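Local coordinates for protein triacylglycerol lipase (Clostridium botulinum, PDB 5AH1) that hydrolyses ester bonds of synthetic polyesters and, as its lipase classification suggests, probably those of triacylglycerols, as a zinc-binding alpha/beta-hydrolase, at residues 234-248 and 355-368. Residues are numbered along the deposited sequence; the frame is centred on the assembly and turned at random.
With K (potassium ion), chain D.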
loop_
_atom_site.group_PDB
_atom_site.type_symbol
_atom_site.label_atom_id
_atom_site.label_comp_id
_atom_site.label_asym_id
_atom_site.label_seq_id
_atom_site.Cartn_x
_atom_site.Cartn_y
_atom_site.Cartn_z
ATOM N N THR A 234 -4.801 9.638 -4.406
ATOM C CA THR A 234 -5.168 9.340 -5.764
ATOM C C THR A 234 -6.492 10.004 -6.077
ATOM O O THR A 234 -7.444 9.936 -5.301
ATOM C CB THR A 234 -5.278 7.823 -6.029
ATOM O OG1 THR A 234 -5.891 7.665 -7.300
ATOM C CG2 THR A 234 -6.082 7.076 -4.946
ATOM N N THR A 235 -6.559 10.625 -7.250
ATOM C CA THR A 235 -7.800 11.270 -7.660
ATOM C C THR A 235 -8.891 10.263 -8.006
ATOM O O THR A 235 -10.042 10.644 -8.142
ATOM C CB THR A 235 -7.600 12.275 -8.801
ATOM O OG1 THR A 235 -7.171 11.604 -9.987
ATOM C CG2 THR A 235 -6.621 13.373 -8.405
ATOM N N LEU A 236 -8.555 8.978 -8.056
ATOM C CA LEU A 236 -9.590 7.952 -8.175
ATOM C C LEU A 236 -10.527 8.004 -6.973
ATOM O O LEU A 236 -11.752 7.872 -7.112
ATOM C CB LEU A 236 -8.993 6.555 -8.328
ATOM C CG LEU A 236 -10.006 5.438 -8.606
ATOM C CD1 LEU A 236 -10.796 5.702 -9.880
ATOM C CD2 LEU A 236 -9.289 4.118 -8.680
ATOM N N SER A 237 -9.981 8.227 -5.779
ATOM C CA SER A 237 -10.849 8.419 -4.634
ATOM C C SER A 237 -11.601 9.747 -4.746
ATOM O O SER A 237 -12.814 9.794 -4.519
ATOM C CB SER A 237 -10.106 8.340 -3.309
ATOM O OG SER A 237 -11.039 8.621 -2.281
ATOM N N ASP A 238 -10.905 10.829 -5.079
ATOM C CA ASP A 238 -11.548 12.134 -5.171
ATOM C C ASP A 238 -12.795 12.100 -6.071
ATOM O O ASP A 238 -13.829 12.667 -5.739
ATOM C CB ASP A 238 -10.601 13.175 -5.751
ATOM C CG ASP A 238 -9.377 13.445 -4.893
ATOM O OD1 ASP A 238 -9.160 12.805 -3.864
ATOM O OD2 ASP A 238 -8.582 14.313 -5.298
ATOM N N LEU A 239 -12.688 11.423 -7.209
ATOM C CA LEU A 239 -13.687 11.522 -8.254
ATOM C C LEU A 239 -14.895 10.583 -8.047
ATOM O O LEU A 239 -15.936 10.792 -8.671
ATOM C CB LEU A 239 -13.070 11.335 -9.650
ATOM C CG LEU A 239 -12.544 9.961 -10.073
ATOM C CD1 LEU A 239 -13.642 9.084 -10.659
ATOM C CD2 LEU A 239 -11.443 10.147 -11.081
ATOM N N MET A 240 -14.744 9.573 -7.182
ATOM C CA MET A 240 -15.769 8.536 -6.947
ATOM C C MET A 240 -16.470 8.700 -5.608
ATOM O O MET A 240 -15.833 9.032 -4.622
ATOM C CB MET A 240 -15.124 7.143 -6.913
ATOM C CG MET A 240 -14.601 6.646 -8.213
ATOM S SD MET A 240 -14.260 4.890 -8.143
ATOM C CE MET A 240 -15.904 4.200 -8.298
ATOM N N PRO A 241 -17.784 8.409 -5.540
ATOM C CA PRO A 241 -18.379 8.158 -4.224
ATOM C C PRO A 241 -17.675 6.983 -3.552
ATOM O O PRO A 241 -17.311 6.013 -4.223
ATOM C CB PRO A 241 -19.839 7.801 -4.555
ATOM C CG PRO A 241 -20.057 8.320 -5.946
ATOM C CD PRO A 241 -18.740 8.167 -6.628
ATOM N N ALA A 242 -17.470 7.073 -2.241
ATOM C CA ALA A 242 -16.757 6.042 -1.508
ATOM C C ALA A 242 -17.340 4.643 -1.709
ATOM O O ALA A 242 -16.594 3.687 -1.939
ATOM C CB ALA A 242 -16.718 6.388 -0.039
ATOM N N LYS A 243 -18.661 4.517 -1.583
ATOM C CA LYS A 243 -19.299 3.211 -1.699
ATOM C C LYS A 243 -19.022 2.605 -3.064
ATOM O O LYS A 243 -18.857 1.386 -3.196
ATOM C CB LYS A 243 -20.818 3.331 -1.465
ATOM C CG LYS A 243 -21.540 2.003 -1.517
ATOM C CD LYS A 243 -23.032 2.179 -1.265
ATOM C CE LYS A 243 -23.744 0.836 -1.239
ATOM N NZ LYS A 243 -25.218 0.977 -1.176
ATOM N N ASP A 244 -19.006 3.450 -4.090
ATOM C CA ASP A 244 -18.773 2.962 -5.443
ATOM C C ASP A 244 -17.330 2.502 -5.620
ATOM O O ASP A 244 -17.084 1.522 -6.305
ATOM C CB ASP A 244 -19.120 4.026 -6.474
ATOM C CG ASP A 244 -20.616 4.301 -6.552
ATOM O OD1 ASP A 244 -21.419 3.507 -6.002
ATOM O OD2 ASP A 244 -20.987 5.303 -7.184
ATOM N N LEU A 245 -16.382 3.215 -5.012
ATOM C CA LEU A 245 -14.983 2.807 -5.077
ATOM C C LEU A 245 -14.817 1.444 -4.415
ATOM O O LEU A 245 -14.187 0.548 -4.972
ATOM C CB LEU A 245 -14.085 3.853 -4.420
ATOM C CG LEU A 245 -12.590 3.524 -4.375
ATOM C CD1 LEU A 245 -12.053 3.083 -5.727
ATOM C CD2 LEU A 245 -11.797 4.722 -3.883
ATOM N N ILE A 246 -15.400 1.263 -3.235
ATOM C CA ILE A 246 -15.305 -0.035 -2.577
ATOM C C ILE A 246 -15.969 -1.133 -3.423
ATOM O O ILE A 246 -15.414 -2.214 -3.603
ATOM C CB ILE A 246 -15.931 -0.008 -1.161
ATOM C CG1 ILE A 246 -15.219 0.996 -0.249
ATOM C CG2 ILE A 246 -15.891 -1.398 -0.535
ATOM C CD1 ILE A 246 -13.856 0.563 0.186
ATOM N N SER A 247 -17.148 -0.852 -3.962
ATOM C CA SER A 247 -17.869 -1.836 -4.759
ATOM C C SER A 247 -17.055 -2.224 -6.004
ATOM O O SER A 247 -16.918 -3.405 -6.327
ATOM C CB SER A 247 -19.249 -1.296 -5.129
ATOM O OG SER A 247 -20.026 -2.311 -5.719
ATOM N N TYR A 248 -16.501 -1.230 -6.688
ATOM C CA TYR A 248 -15.596 -1.484 -7.798
ATOM C C TYR A 248 -14.446 -2.418 -7.401
ATOM O O TYR A 248 -14.121 -3.355 -8.130
ATOM C CB TYR A 248 -15.025 -0.169 -8.337
ATOM C CG TYR A 248 -13.856 -0.384 -9.264
ATOM C CD1 TYR A 248 -14.045 -0.844 -10.556
ATOM C CD2 TYR A 248 -12.561 -0.139 -8.838
ATOM C CE1 TYR A 248 -12.976 -1.064 -11.406
ATOM C CE2 TYR A 248 -11.481 -0.356 -9.674
ATOM C CZ TYR A 248 -11.697 -0.813 -10.963
ATOM O OH TYR A 248 -10.603 -1.023 -11.789
ATOM N N ILE A 355 -9.481 -4.162 -16.700
ATOM C CA ILE A 355 -10.279 -3.772 -15.538
ATOM C C ILE A 355 -9.990 -2.330 -15.103
ATOM O O ILE A 355 -10.826 -1.690 -14.465
ATOM C CB ILE A 355 -10.057 -4.750 -14.329
ATOM C CG1 ILE A 355 -11.127 -4.576 -13.260
ATOM C CG2 ILE A 355 -8.725 -4.525 -13.647
ATOM C CD1 ILE A 355 -12.481 -4.949 -13.694
ATOM N N PHE A 356 -8.823 -1.819 -15.476
ATOM C CA PHE A 356 -8.407 -0.463 -15.109
ATOM C C PHE A 356 -8.605 0.531 -16.255
ATOM O O PHE A 356 -8.218 1.681 -16.142
ATOM C CB PHE A 356 -6.921 -0.434 -14.704
ATOM C CG PHE A 356 -6.595 -1.207 -13.456
ATOM C CD1 PHE A 356 -7.432 -1.179 -12.360
ATOM C CD2 PHE A 356 -5.431 -1.954 -13.388
ATOM C CE1 PHE A 356 -7.118 -1.887 -11.216
ATOM C CE2 PHE A 356 -5.110 -2.667 -12.246
ATOM C CZ PHE A 356 -5.960 -2.637 -11.163
ATOM N N TYR A 357 -9.187 0.113 -17.372
ATOM C CA TYR A 357 -9.450 1.089 -18.428
ATOM C C TYR A 357 -10.307 2.269 -17.930
ATOM O O TYR A 357 -9.956 3.423 -18.150
ATOM C CB TYR A 357 -10.112 0.451 -19.647
ATOM C CG TYR A 357 -9.257 -0.463 -20.506
ATOM C CD1 TYR A 357 -7.885 -0.596 -20.320
ATOM C CD2 TYR A 357 -9.844 -1.186 -21.536
ATOM C CE1 TYR A 357 -7.135 -1.439 -21.128
ATOM C CE2 TYR A 357 -9.104 -2.025 -22.340
ATOM C CZ TYR A 357 -7.759 -2.141 -22.148
ATOM O OH TYR A 357 -7.047 -2.984 -22.969
ATOM N N PRO A 358 -11.430 1.993 -17.252
ATOM C CA PRO A 358 -12.256 3.151 -16.891
ATOM C C PRO A 358 -11.631 4.015 -15.800
ATOM O O PRO A 358 -11.785 5.242 -15.817
ATOM C CB PRO A 358 -13.564 2.518 -16.407
ATOM C CG PRO A 358 -13.221 1.135 -16.043
ATOM C CD PRO A 358 -12.092 0.717 -16.952
ATOM N N THR A 359 -10.929 3.391 -14.860
ATOM C CA THR A 359 -10.302 4.123 -13.778
ATOM C C THR A 359 -9.146 4.968 -14.315
ATOM O O THR A 359 -9.013 6.143 -13.961
ATOM C CB THR A 359 -9.835 3.174 -12.666
ATOM O OG1 THR A 359 -9.031 2.136 -13.232
ATOM C CG2 THR A 359 -11.039 2.542 -11.972
ATOM N N ALA A 360 -8.309 4.385 -15.170
ATOM C CA ALA A 360 -7.216 5.125 -15.796
ATOM C C ALA A 360 -7.746 6.281 -16.627
ATOM O O ALA A 360 -7.200 7.372 -16.603
ATOM C CB ALA A 360 -6.394 4.204 -16.670
ATOM N N ASN A 361 -8.811 6.036 -17.378
ATOM C CA ASN A 361 -9.318 7.058 -18.276
ATOM C C ASN A 361 -10.002 8.186 -17.497
ATOM O O ASN A 361 -9.870 9.353 -17.864
ATOM C CB ASN A 361 -10.209 6.426 -19.350
ATOM C CG ASN A 361 -9.415 5.466 -20.255
ATOM O OD1 ASN A 361 -8.178 5.541 -20.324
ATOM N ND2 ASN A 361 -10.114 4.549 -20.920
ATOM N N LEU A 362 -10.714 7.865 -16.419
ATOM C CA LEU A 362 -11.297 8.935 -15.611
ATOM C C LEU A 362 -10.244 9.766 -14.884
ATOM O O LEU A 362 -10.311 10.984 -14.894
ATOM C CB LEU A 362 -12.366 8.399 -14.641
ATOM C CG LEU A 362 -13.706 8.003 -15.286
ATOM C CD1 LEU A 362 -14.757 7.804 -14.232
ATOM C CD2 LEU A 362 -14.215 9.013 -16.338
ATOM N N MET A 363 -9.267 9.126 -14.256
ATOM C CA MET A 363 -8.183 9.887 -13.659
ATOM C C MET A 363 -7.439 10.695 -14.724
ATOM O O MET A 363 -6.967 11.794 -14.468
ATOM C CB MET A 363 -7.172 8.964 -12.981
ATOM C CG MET A 363 -7.529 8.538 -11.576
ATOM S SD MET A 363 -6.179 7.607 -10.787
ATOM C CE MET A 363 -6.459 6.115 -11.630
ATOM N N GLY A 364 -7.336 10.128 -15.923
ATOM C CA GLY A 364 -6.573 10.729 -17.002
ATOM C C GLY A 364 -7.183 11.989 -17.589
ATOM O O GLY A 364 -6.578 12.616 -18.461
ATOM N N ARG A 365 -8.365 12.368 -17.115
ATOM C CA ARG A 365 -8.979 13.623 -17.544
ATOM C C ARG A 365 -9.597 14.397 -16.388
ATOM O O ARG A 365 -10.371 15.338 -16.599
ATOM C CB ARG A 365 -10.041 13.365 -18.607
ATOM C CG ARG A 365 -11.274 12.617 -18.103
ATOM C CD ARG A 365 -12.126 12.139 -19.272
ATOM N NE ARG A 365 -11.349 11.218 -20.091
ATOM C CZ ARG A 365 -11.581 10.948 -21.367
ATOM N NH1 ARG A 365 -12.593 11.536 -21.996
ATOM N NH2 ARG A 365 -10.788 10.091 -22.006
ATOM N N TYR A 366 -9.256 14.007 -15.164
ATOM C CA TYR A 366 -9.831 14.637 -13.977
ATOM C C TYR A 366 -8.985 15.808 -13.494
ATOM O O TYR A 366 -7.824 15.640 -13.115
ATOM C CB TYR A 366 -9.985 13.619 -12.852
ATOM C CG TYR A 366 -10.620 14.176 -11.593
ATOM C CD1 TYR A 366 -11.989 14.254 -11.467
ATOM C CD2 TYR A 366 -9.855 14.624 -10.541
ATOM C CE1 TYR A 366 -12.578 14.767 -10.318
ATOM C CE2 TYR A 366 -10.419 15.123 -9.388
ATOM C CZ TYR A 366 -11.777 15.193 -9.278
ATOM O OH TYR A 366 -12.338 15.676 -8.119
ATOM N N SER A 367 -9.602 16.985 -13.517
ATOM C CA SER A 367 -9.030 18.202 -12.968
ATOM C C SER A 367 -9.879 18.709 -11.826
ATOM O O SER A 367 -11.035 18.296 -11.659
ATOM C CB SER A 367 -8.970 19.282 -14.039
ATOM O OG SER A 367 -8.078 18.904 -15.057
ATOM N N ARG A 368 -9.311 19.619 -11.046
ATOM C CA ARG A 368 -10.068 20.263 -9.979
ATOM C C ARG A 368 -9.354 21.510 -9.496
ATOM O O ARG A 368 -8.159 21.473 -9.166
ATOM C CB ARG A 368 -10.260 19.298 -8.801
ATOM C CG ARG A 368 -11.140 19.854 -7.698
ATOM C CD ARG A 368 -11.174 18.955 -6.490
ATOM N NE ARG A 368 -9.853 18.876 -5.875
ATOM C CZ ARG A 368 -9.343 17.800 -5.303
ATOM N NH1 ARG A 368 -10.036 16.673 -5.257
ATOM N NH2 ARG A 368 -8.126 17.849 -4.795
HETATM K K K D . -14.930 11.361 -3.655
HETATM O O HOH W 1 -6.522 13.233 -12.125
#
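Leu239 lays its CB over one face of the Tyr366 ring, a CH-pi contact 3.9 Å from CB to the ring centroid. Its CG takes the cramped rotamer between backbone N and carbonyl carbon (chi1 69°), and from there CD1 meets Leu362 CD1 at 4.0 Å while CD2 rests against the start of Met363. Further along the apolar seam, Met363 SD lies 3.9 Å from Leu236 CB and beside Thr234 OG1, an oxygen that accepts from Leu236 N as the helix N-cap and also hydrogen-bonds Val386 O. Thr359 CG2 fills the corner between Leu236 CD1 and the Tyr248 ring, 3.6 Å from Tyr248 CZ.

Polar bonds close both ends. Tyr248 OH donates to Ile355 O at 2.8 Å, approaching from above the carbonyl plane. At the far end Arg368 NH1 forms a salt bridge with Asp238 OD2, its hydrogen bond weak at 139°; that oxygen also bonds Thr310. On the Tyr366 side, one water accepts from Thr235 OG1 and donates to the carbonyls of Met363 and Tyr366.

The carbonyls of Ser237, Asp238 and Met240 bind a potassium ion near the C-terminal side of the short helix 235-239. This helix crosses helix 357-363 almost at a right angle (86°), and helix 242-257 reaches the start of the same partner through Tyr248. Helices 235-239 and 242-257 follow strand 221-227 of the parallel alpha/beta-hydrolase sheet, whereas helix 357-363 comes after the antiparallel pair 336-338/345-347.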